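Local coordinates for Alr4995 protein (PDB 6LRF) that probably works as a bifunctional enzyme of a cyanobacterium, joining an arginine dihydrolase of the GME family to an ornithine cyclodeaminase with a Rossmann-type domain, at residues K483-G488 against E514-A519; H507-I512 against M584-R589. One frame throughout, in Å; residues are numbered along the deposited sequence.

Interaction 1: K483-G488 against E514-A519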
loop_
_atom_site.group_PDB
_atom_site.type_symbol
_atom_site.label_atom_id
_atom_site.label_comp_id
_atom_site.label_asym_id
_atom_site.label_seq_id
_atom_site.Cartn_x
_atom_site.Cartn_y
_atom_site.Cartn_z
ATOM N N LYS B 483 30.508 -1.137 -16.589
ATOM C CA LYS B 483 30.783 -1.581 -17.951
ATOM C C LYS B 483 30.530 -0.462 -18.943
ATOM O O LYS B 483 31.320 -0.247 -19.858
ATOM C CB LYS B 483 29.929 -2.797 -18.314
ATOM C CG LYS B 483 30.728 -4.056 -18.625
ATOM C CD LYS B 483 30.035 -5.292 -18.067
ATOM C CE LYS B 483 30.788 -6.576 -18.423
ATOM N NZ LYS B 483 32.277 -6.452 -18.319
ATOM N N ILE B 484 29.432 0.263 -18.750
ATOM C CA ILE B 484 29.074 1.319 -19.678
ATOM C C ILE B 484 30.020 2.502 -19.533
ATOM O O ILE B 484 30.402 3.101 -20.530
ATOM C CB ILE B 484 27.597 1.772 -19.485
ATOM C CG1 ILE B 484 26.654 0.615 -19.802
ATOM C CG2 ILE B 484 27.263 2.953 -20.383
ATOM C CD1 ILE B 484 25.192 0.911 -19.540
ATOM N N ARG B 485 30.417 2.841 -18.310
ATOM C CA ARG B 485 31.284 4.007 -18.117
ATOM C C ARG B 485 32.693 3.777 -18.691
ATOM O O ARG B 485 33.268 4.667 -19.337
ATOM C CB ARG B 485 31.397 4.375 -16.633
ATOM C CG ARG B 485 32.313 5.573 -16.391
ATOM C CD ARG B 485 32.717 5.735 -14.931
ATOM N NE ARG B 485 33.602 4.660 -14.474
ATOM C CZ ARG B 485 34.197 4.629 -13.282
ATOM N NH1 ARG B 485 34.015 5.620 -12.409
ATOM N NH2 ARG B 485 34.980 3.605 -12.963
ATOM N N ASP B 486 33.244 2.586 -18.442
ATOM C CA ASP B 486 34.574 2.221 -18.947
ATOM C C ASP B 486 34.588 2.191 -20.475
ATOM O O ASP B 486 35.565 2.592 -21.111
ATOM C CB ASP B 486 35.011 0.860 -18.386
ATOM C CG ASP B 486 35.116 0.857 -16.863
ATOM O OD1 ASP B 486 35.141 1.952 -16.244
ATOM O OD2 ASP B 486 35.186 -0.247 -16.282
ATOM N N ALA B 487 33.485 1.729 -21.058
ATOM C CA ALA B 487 33.336 1.715 -22.507
ATOM C C ALA B 487 32.986 3.094 -23.083
ATOM O O ALA B 487 32.725 3.213 -24.276
ATOM C CB ALA B 487 32.281 0.697 -22.908
ATOM N N GLY B 488 32.979 4.127 -22.240
ATOM C CA GLY B 488 32.656 5.483 -22.668
ATOM C C GLY B 488 31.208 5.782 -23.087
ATOM O O GLY B 488 30.948 6.817 -23.704
ATOM N N GLU B 514 32.049 11.108 -10.173
ATOM C CA GLU B 514 32.938 10.031 -10.609
ATOM C C GLU B 514 32.650 9.455 -12.008
ATOM O O GLU B 514 33.124 8.363 -12.342
ATOM C CB GLU B 514 32.895 8.912 -9.574
ATOM C CG GLU B 514 33.294 9.415 -8.195
ATOM C CD GLU B 514 33.341 8.325 -7.138
ATOM O OE1 GLU B 514 33.110 7.141 -7.475
ATOM O OE2 GLU B 514 33.615 8.658 -5.961
ATOM N N GLY B 515 31.866 10.181 -12.807
ATOM C CA GLY B 515 31.713 9.895 -14.225
ATOM C C GLY B 515 30.658 8.894 -14.678
ATOM O O GLY B 515 30.736 8.387 -15.792
ATOM N N TYR B 516 29.672 8.606 -13.839
ATOM C CA TYR B 516 28.629 7.660 -14.212
ATOM C C TYR B 516 27.395 8.338 -14.815
ATOM O O TYR B 516 26.489 7.665 -15.268
ATOM C CB TYR B 516 28.189 6.833 -13.006
ATOM C CG TYR B 516 29.282 5.992 -12.395
ATOM C CD1 TYR B 516 30.071 6.489 -11.357
ATOM C CD2 TYR B 516 29.530 4.709 -12.850
ATOM C CE1 TYR B 516 31.073 5.722 -10.786
ATOM C CE2 TYR B 516 30.530 3.937 -12.288
ATOM C CZ TYR B 516 31.296 4.449 -11.255
ATOM O OH TYR B 516 32.287 3.679 -10.695
ATOM N N VAL B 517 27.345 9.663 -14.794
ATOM C CA VAL B 517 26.148 10.375 -15.211
ATOM C C VAL B 517 26.486 11.414 -16.274
ATOM O O VAL B 517 27.200 12.376 -16.002
ATOM C CB VAL B 517 25.461 11.051 -14.001
ATOM C CG1 VAL B 517 24.152 11.713 -14.419
ATOM C CG2 VAL B 517 25.190 10.030 -12.926
ATOM N N GLN B 518 25.963 11.226 -17.482
ATOM C CA GLN B 518 26.273 12.133 -18.591
ATOM C C GLN B 518 25.198 13.189 -18.807
ATOM O O GLN B 518 25.410 14.166 -19.517
ATOM C CB GLN B 518 26.479 11.341 -19.892
ATOM C CG GLN B 518 27.868 10.709 -20.003
ATOM C CD GLN B 518 28.129 9.680 -18.921
ATOM O OE1 GLN B 518 27.413 8.681 -18.812
ATOM N NE2 GLN B 518 29.161 9.915 -18.113
ATOM N N ALA B 519 24.037 12.988 -18.201
ATOM C CA ALA B 519 22.979 13.986 -18.270
ATOM C C ALA B 519 21.992 13.766 -17.140
ATOM O O ALA B 519 21.784 12.646 -16.699
ATOM C CB ALA B 519 22.265 13.938 -19.621
#
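The guanidinium of Arg485 lies flat on the ring of Tyr516, with centres 4.2 Å apart and planes 19° from parallel, a cation-pi stack. The guanidinium is displaced toward the hydroxyl end of the ring: Arg485 NH1 is 3.2 Å from Tyr516 CZ, and Tyr516 OH sits over the guanidinium face near its rim. Although Arg485 NH1 approaches Tyr516 OH, the angle is too poor for a hydrogen bond. The guanidinium edge is taken by two oxygens near its plane. Glu514 O accepts from Arg485 NH1 at 2.9 Å and 144°, and Asp486 OD1 forms a salt bridge with Arg485 NE at 3.6 Å, so both would oppose rotation of the group. The extended first part of the chain brings Arg485 CD over the Tyr516 ring in a CH-pi contact; the bend at chi3 (68°) then turns the guanidinium onto the same ring. Arg485 CG also lies 3.3 Å from Gly515 O, a carbonyl that accepts Gln518 NE2 from above its plane. The Glu514 carboxylate turns to Arg510 in a salt bridge. Gly488, at positive phi, is the C-prime residue of a Schellman motif ending helix 467-486. The contact thus joins that helix's C-terminal end to the loop between helix 505-513 and strand 519-523 of the Rossmann-type domain, while Gln518 binds the backbone of Val491, where strand 491-495 begins.

Interaction 2: H507-I512 against M584-R589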
loop_
_atom_site.group_PDB
_atom_site.type_symbol
_atom_site.label_atom_id
_atom_site.label_comp_id
_atom_site.label_asym_id
_atom_site.label_seq_id
_atom_site.Cartn_x
_atom_site.Cartn_y
_atom_site.Cartn_z
ATOM N N HIS B 507 24.761 10.433 -2.509
ATOM C CA HIS B 507 25.190 9.316 -3.356
ATOM C C HIS B 507 25.034 9.630 -4.835
ATOM O O HIS B 507 25.909 9.301 -5.636
ATOM C CB HIS B 507 24.421 8.047 -3.003
ATOM C CG HIS B 507 24.646 7.590 -1.596
ATOM N ND1 HIS B 507 25.874 7.162 -1.142
ATOM C CD2 HIS B 507 23.803 7.513 -0.538
ATOM C CE1 HIS B 507 25.777 6.834 0.133
ATOM N NE2 HIS B 507 24.532 7.036 0.524
ATOM N N LEU B 508 23.926 10.271 -5.197
ATOM C CA LEU B 508 23.764 10.744 -6.566
ATOM C C LEU B 508 24.880 11.732 -6.912
ATOM O O LEU B 508 25.445 11.661 -7.990
ATOM C CB LEU B 508 22.380 11.387 -6.772
ATOM C CG LEU B 508 22.133 12.002 -8.154
ATOM C CD1 LEU B 508 22.547 11.032 -9.261
ATOM C CD2 LEU B 508 20.678 12.388 -8.319
ATOM N N SER B 509 25.193 12.642 -5.989
ATOM C CA SER B 509 26.308 13.584 -6.148
ATOM C C SER B 509 27.595 12.869 -6.474
ATOM O O SER B 509 28.371 13.290 -7.335
ATOM C CB SER B 509 26.536 14.392 -4.859
ATOM O OG SER B 509 25.558 15.388 -4.679
ATOM N N ARG B 510 27.836 11.795 -5.735
ATOM C CA ARG B 510 29.055 11.026 -5.911
ATOM C C ARG B 510 29.093 10.374 -7.298
ATOM O O ARG B 510 30.104 10.459 -8.002
ATOM C CB ARG B 510 29.176 9.978 -4.809
ATOM C CG ARG B 510 30.324 9.036 -5.031
ATOM C CD ARG B 510 31.104 8.762 -3.769
ATOM N NE ARG B 510 32.223 7.888 -4.094
ATOM C CZ ARG B 510 32.249 6.583 -3.853
ATOM N NH1 ARG B 510 31.223 6.000 -3.248
ATOM N NH2 ARG B 510 33.311 5.868 -4.204
ATOM N N LEU B 511 27.989 9.742 -7.694
ATOM C CA LEU B 511 27.870 9.188 -9.046
ATOM C C LEU B 511 28.238 10.189 -10.149
ATOM O O LEU B 511 28.953 9.846 -11.091
ATOM C CB LEU B 511 26.450 8.670 -9.281
ATOM C CG LEU B 511 26.094 7.380 -8.554
ATOM C CD1 LEU B 511 24.650 7.034 -8.816
ATOM C CD2 LEU B 511 27.008 6.251 -9.007
ATOM N N ILE B 512 27.749 11.422 -10.030
ATOM C CA ILE B 512 27.992 12.459 -11.035
ATOM C C ILE B 512 29.473 12.871 -11.040
ATOM O O ILE B 512 30.092 13.043 -12.100
ATOM C CB ILE B 512 27.097 13.711 -10.781
ATOM C CG1 ILE B 512 25.612 13.381 -11.008
ATOM C CG2 ILE B 512 27.522 14.858 -11.671
ATOM C CD1 ILE B 512 24.643 14.377 -10.389
HETATM N N MSE B 584 23.093 19.532 -7.936
HETATM C CA MSE B 584 23.167 20.586 -8.945
HETATM C C MSE B 584 24.597 21.155 -8.993
HETATM O O MSE B 584 25.121 21.463 -10.062
HETATM C CB MSE B 584 22.124 21.684 -8.662
HETATM C CG MSE B 584 20.688 21.154 -8.466
HETATM SE SE MSE B 584 20.134 19.973 -9.942
HETATM C CE MSE B 584 20.294 21.345 -11.312
ATOM N N TYR B 585 25.235 21.245 -7.835
ATOM C CA TYR B 585 26.635 21.676 -7.747
ATOM C C TYR B 585 27.566 20.805 -8.581
ATOM O O TYR B 585 28.361 21.314 -9.361
ATOM C CB TYR B 585 27.120 21.659 -6.294
ATOM C CG TYR B 585 28.618 21.910 -6.152
ATOM C CD1 TYR B 585 29.133 23.205 -6.165
ATOM C CD2 TYR B 585 29.513 20.851 -6.006
ATOM C CE1 TYR B 585 30.496 23.437 -6.033
ATOM C CE2 TYR B 585 30.879 21.072 -5.879
ATOM C CZ TYR B 585 31.360 22.367 -5.893
ATOM O OH TYR B 585 32.706 22.591 -5.765
ATOM N N GLU B 586 27.478 19.492 -8.399
ATOM C CA GLU B 586 28.329 18.579 -9.159
ATOM C C GLU B 586 28.059 18.664 -10.655
ATOM O O GLU B 586 28.986 18.517 -11.456
ATOM C CB GLU B 586 28.154 17.131 -8.686
ATOM C CG GLU B 586 28.628 16.845 -7.248
ATOM C CD GLU B 586 30.105 17.205 -6.982
ATOM O OE1 GLU B 586 30.883 17.428 -7.945
ATOM O OE2 GLU B 586 30.485 17.269 -5.788
ATOM N N CYS B 587 26.803 18.901 -11.051
ATOM C CA CYS B 587 26.500 19.047 -12.482
ATOM C C CYS B 587 27.218 20.263 -13.047
ATOM O O CYS B 587 27.809 20.201 -14.128
ATOM C CB CYS B 587 24.991 19.168 -12.746
ATOM S SG CYS B 587 24.112 17.611 -12.553
ATOM N N VAL B 588 27.179 21.369 -12.315
ATOM C CA VAL B 588 27.846 22.576 -12.789
ATOM C C VAL B 588 29.375 22.377 -12.808
ATOM O O VAL B 588 30.024 22.657 -13.812
ATOM C CB VAL B 588 27.463 23.808 -11.937
ATOM C CG1 VAL B 588 28.334 25.005 -12.296
ATOM C CG2 VAL B 588 25.976 24.149 -12.135
ATOM N N ARG B 589 29.937 21.838 -11.733
ATOM C CA ARG B 589 31.397 21.710 -11.634
ATOM C C ARG B 589 31.982 20.716 -12.630
ATOM O O ARG B 589 33.110 20.879 -13.091
ATOM C CB ARG B 589 31.800 21.309 -10.213
ATOM C CG ARG B 589 31.925 22.493 -9.237
ATOM C CD ARG B 589 33.127 23.407 -9.549
ATOM N NE ARG B 589 33.361 24.379 -8.478
ATOM C CZ ARG B 589 33.119 25.687 -8.567
ATOM N NH1 ARG B 589 32.647 26.207 -9.699
ATOM N NH2 ARG B 589 33.358 26.485 -7.525
#
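Glu586 meets helix 505-513 through the aliphatic part of its side chain. Its CB lies 3.8 Å from Ile512 CG2, and its CG is 3.6 Å from Ser509 O and 4.0 Å from Ser509 CB, so the methylene groups lie against backbone and side chain of Ser509 together. Val583, immediately before 584-589, extends the packing to Leu508, Ser509 and Ile512. The Glu586 chain then bends at chi2 (-57°), and the carboxylate turns away from these contacts to a salt bridge from Glu586 OE2 to Arg513, just beyond 507-512. Ser509 likewise sends its hydroxyl back to Gly505 O within its own helix, leaving CB for the contact.

The two helices run almost in the same direction: their short segments are inclined by 10°, with axes 8.9 Å apart at closest approach, and the nearest alpha carbons are those of Ser509 and Glu586. This near-parallel pairing belongs to the Rossmann-type domain, where helix 505-513 leads into strand 519-523 and helix 583-589 into strand 594-597. These strands are adjacent in the parallel sheet, so the helices pack as neighbours just before neighbouring strands.

One residue on, Cys587 continues the seam. Its SG touches Ile512 CD1 at 3.9 Å, an apolar contact. Ile512, which Ile592 also touches, spans both partners because its branches divide: CG2, anti to the backbone N, rests on Glu586, while CG1 (chi1 -67°) carries CD1 to the sulfur.

From the N terminus, helix 467-486 supplies 483-488, strand 491-495 follows, and helix 505-513 supplies 507-512 before the chain reaches 514-519, where interaction 1 closes a loop of 25 intervening residues. Interaction 2 closes later, at 584-589, after 71 intervening residues. Because 507-512 lies inside the first loop and 584-589 beyond it, the two loops cross. Their centres are 13 Å apart, and they meet where helix 505-513 runs into the loop that follows it: Tyr516 N is 3.1 Å from Leu511 O, a probable hydrogen bond, and Val517 packs on Ile512. Helices 467-486, 505-513 and 583-589 are thereby tied together within one Rossmann-type domain.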